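Local coordinates for probable porin (Pseudomonas aeruginosa, PDB 4FSO), which probably forms a beta-barrel channel of the OprD porin family through the outer membrane, at residues A[233-239]-A[265-270]. Sequence-based numbering, arbitrary orientation.
Sequences GAGKLSA and LLAYAQ. With C8E ((hydroxyethyloxy)tri(ethyloxy)octane), chain H.
Lys236 with Ala269 and Ser238 with Ala267 form the two hydrogen-bonded pairs that zip these antiparallel strands together; the axes of 236-239 and 265-270 run at 170° to each other. Each pair is closed by two backbone bonds, for instance Ala267 N to Ser238 O at 2.7 Å and Ala269 N to Lys236 O at 3.0 Å. Between and beyond them lie the non-hydrogen-bonded pairs Leu237-Tyr268 and Ala239-Leu266, whose side chains share one face of the sheet, while Lys236, Ser238, Ala267 and Ala269 occupy the other.

Of all residues here Tyr268 is the one most covered by the other segment. With its CG anti to the backbone N (chi1 -180°), the ring lies alongside the opposing backbone at Gly235: Tyr268 CE1 is 3.7 Å from Gly235 C, and Leu237 CA meets the ring at its edge, near its plane. Having no side chain, Gly235 lets the phenol end lie close to its backbone, with Tyr268 OH 3.5 Å from Gly235 CA. Tyr268 OH donates to Gln270 OE1 within its own strand at 3.2 Å, from above the carbonyl plane, 52° out of it. The extended Gln270 chain also brings its NE2 to 3.5 Å from Ala234 CB, beside the turn.

On the same face as Tyr268, Leu266 CD1 packs against Ala239 CB at 3.7 Å. A bound C8E detergent touches Ala239 and Leu237 CD2, consistent with a lipid-facing outer surface of the barrel. The Lys236 side chain touches Lys229 and Gln231 of strand 219-231. Outward, Leu237 and Ala239 bond through their backbones to strand 219-231, and Leu266 and Tyr268 to strand 273-283, placing this hairpin, 236-248 with 258-270, between two further antiparallel strands of the barrel wall.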
loop_
_atom_site.group_PDB
_atom_site.type_symbol
_atom_site.label_atom_id
_atom_site.label_comp_id
_atom_site.label_asym_id
_atom_site.label_seq_id
_atom_site.Cartn_x
_atom_site.Cartn_y
_atom_site.Cartn_z
ATOM N N GLY A 233 -1.502 29.831 -1.905
ATOM C CA GLY A 233 -0.550 30.729 -1.283
ATOM C C GLY A 233 -0.738 30.691 0.223
ATOM O O GLY A 233 0.219 30.863 0.982
ATOM N N ALA A 234 -1.982 30.463 0.649
ATOM C CA ALA A 234 -2.320 30.289 2.067
ATOM C C ALA A 234 -2.413 28.804 2.411
ATOM O O ALA A 234 -2.408 28.403 3.580
ATOM C CB ALA A 234 -3.634 30.976 2.376
ATOM N N GLY A 235 -2.516 27.993 1.367
ATOM C CA GLY A 235 -2.596 26.560 1.517
ATOM C C GLY A 235 -1.469 25.889 0.770
ATOM O O GLY A 235 -0.568 26.558 0.284
ATOM N N LYS A 236 -1.521 24.567 0.667
ATOM C CA LYS A 236 -0.417 23.813 0.085
ATOM C C LYS A 236 -0.893 22.931 -1.069
ATOM O O LYS A 236 -1.813 22.127 -0.916
ATOM C CB LYS A 236 0.270 22.977 1.172
ATOM C CG LYS A 236 1.791 22.950 1.064
ATOM C CD LYS A 236 2.481 23.364 2.373
ATOM C CE LYS A 236 3.991 23.587 2.170
ATOM N NZ LYS A 236 4.713 22.449 1.505
ATOM N N LEU A 237 -0.271 23.087 -2.229
ATOM C CA LEU A 237 -0.722 22.372 -3.418
ATOM C C LEU A 237 0.128 21.135 -3.727
ATOM O O LEU A 237 1.347 21.200 -3.725
ATOM C CB LEU A 237 -0.707 23.308 -4.610
ATOM C CG LEU A 237 -0.988 22.561 -5.901
ATOM C CD1 LEU A 237 -2.495 22.418 -6.060
ATOM C CD2 LEU A 237 -0.334 23.231 -7.101
ATOM N N SER A 238 -0.520 20.007 -4.005
ATOM C CA SER A 238 0.204 18.740 -4.145
ATOM C C SER A 238 -0.123 17.997 -5.432
ATOM O O SER A 238 -1.278 17.934 -5.843
ATOM C CB SER A 238 -0.090 17.826 -2.953
ATOM O OG SER A 238 -0.081 18.568 -1.745
ATOM N N ALA A 239 0.905 17.420 -6.044
ATOM C CA ALA A 239 0.745 16.633 -7.258
ATOM C C ALA A 239 1.474 15.298 -7.123
ATOM O O ALA A 239 2.601 15.239 -6.650
ATOM C CB ALA A 239 1.269 17.409 -8.453
ATOM N N LEU A 265 -2.754 12.313 -9.093
ATOM C CA LEU A 265 -3.560 12.879 -8.040
ATOM C C LEU A 265 -3.065 14.298 -7.741
ATOM O O LEU A 265 -1.860 14.552 -7.635
ATOM C CB LEU A 265 -3.512 11.984 -6.805
ATOM C CG LEU A 265 -4.366 12.385 -5.597
ATOM C CD1 LEU A 265 -5.784 11.822 -5.670
ATOM C CD2 LEU A 265 -3.674 11.946 -4.313
ATOM N N LEU A 266 -4.017 15.217 -7.637
ATOM C CA LEU A 266 -3.760 16.612 -7.286
ATOM C C LEU A 266 -4.520 16.996 -6.013
ATOM O O LEU A 266 -5.714 16.695 -5.884
ATOM C CB LEU A 266 -4.228 17.519 -8.417
ATOM C CG LEU A 266 -3.219 17.991 -9.449
ATOM C CD1 LEU A 266 -2.184 16.919 -9.741
ATOM C CD2 LEU A 266 -3.986 18.366 -10.699
ATOM N N ALA A 267 -3.850 17.654 -5.070
ATOM C CA ALA A 267 -4.559 18.109 -3.879
ATOM C C ALA A 267 -4.238 19.550 -3.529
ATOM O O ALA A 267 -3.146 20.068 -3.823
ATOM C CB ALA A 267 -4.298 17.218 -2.710
ATOM N N TYR A 268 -5.230 20.197 -2.931
ATOM C CA TYR A 268 -5.069 21.529 -2.400
ATOM C C TYR A 268 -5.533 21.542 -0.939
ATOM O O TYR A 268 -6.664 21.146 -0.617
ATOM C CB TYR A 268 -5.807 22.591 -3.236
ATOM C CG TYR A 268 -5.590 23.952 -2.635
ATOM C CD1 TYR A 268 -4.301 24.441 -2.463
ATOM C CD2 TYR A 268 -6.648 24.722 -2.179
ATOM C CE1 TYR A 268 -4.073 25.671 -1.886
ATOM C CE2 TYR A 268 -6.426 25.957 -1.599
ATOM C CZ TYR A 268 -5.133 26.425 -1.459
ATOM O OH TYR A 268 -4.882 27.650 -0.891
ATOM N N ALA A 269 -4.644 21.989 -0.059
ATOM C CA ALA A 269 -4.886 21.883 1.371
ATOM C C ALA A 269 -4.637 23.208 2.095
ATOM O O ALA A 269 -3.538 23.779 2.031
ATOM C CB ALA A 269 -4.030 20.773 1.966
ATOM N N GLN A 270 -5.666 23.683 2.790
ATOM C CA GLN A 270 -5.606 24.961 3.476
ATOM C C GLN A 270 -6.455 24.880 4.727
ATOM O O GLN A 270 -7.622 24.494 4.671
ATOM C CB GLN A 270 -6.113 26.091 2.583
ATOM C CG GLN A 270 -6.331 27.387 3.346
ATOM C CD GLN A 270 -6.788 28.534 2.464
ATOM O OE1 GLN A 270 -7.064 28.363 1.270
ATOM N NE2 GLN A 270 -6.871 29.721 3.055
HETATM C C8 C8E H . 2.704 21.598 -8.186
HETATM O O9 C8E H . 3.176 20.593 -7.304
HETATM C C10 C8E H . 4.543 20.295 -7.518
HETATM C C11 C8E H . 4.766 18.779 -7.531
HETATM O O12 C8E H . 4.622 18.256 -8.839
HETATM C C13 C8E H . 5.158 16.959 -9.006
HETATM C C14 C8E H . 4.867 16.542 -10.443
HETATM O O15 C8E H . 3.646 17.150 -10.813
HETATM C C16 C8E H . 2.796 16.341 -11.612
HETATM C C17 C8E H . 2.590 16.966 -13.002
HETATM O O18 C8E H . 1.393 17.730 -13.094
HETATM C C19 C8E H . 1.400 18.955 -12.360
HETATM C C20 C8E H . 0.222 19.843 -12.766
HETATM O O21 C8E H . -0.097 20.735 -11.720
#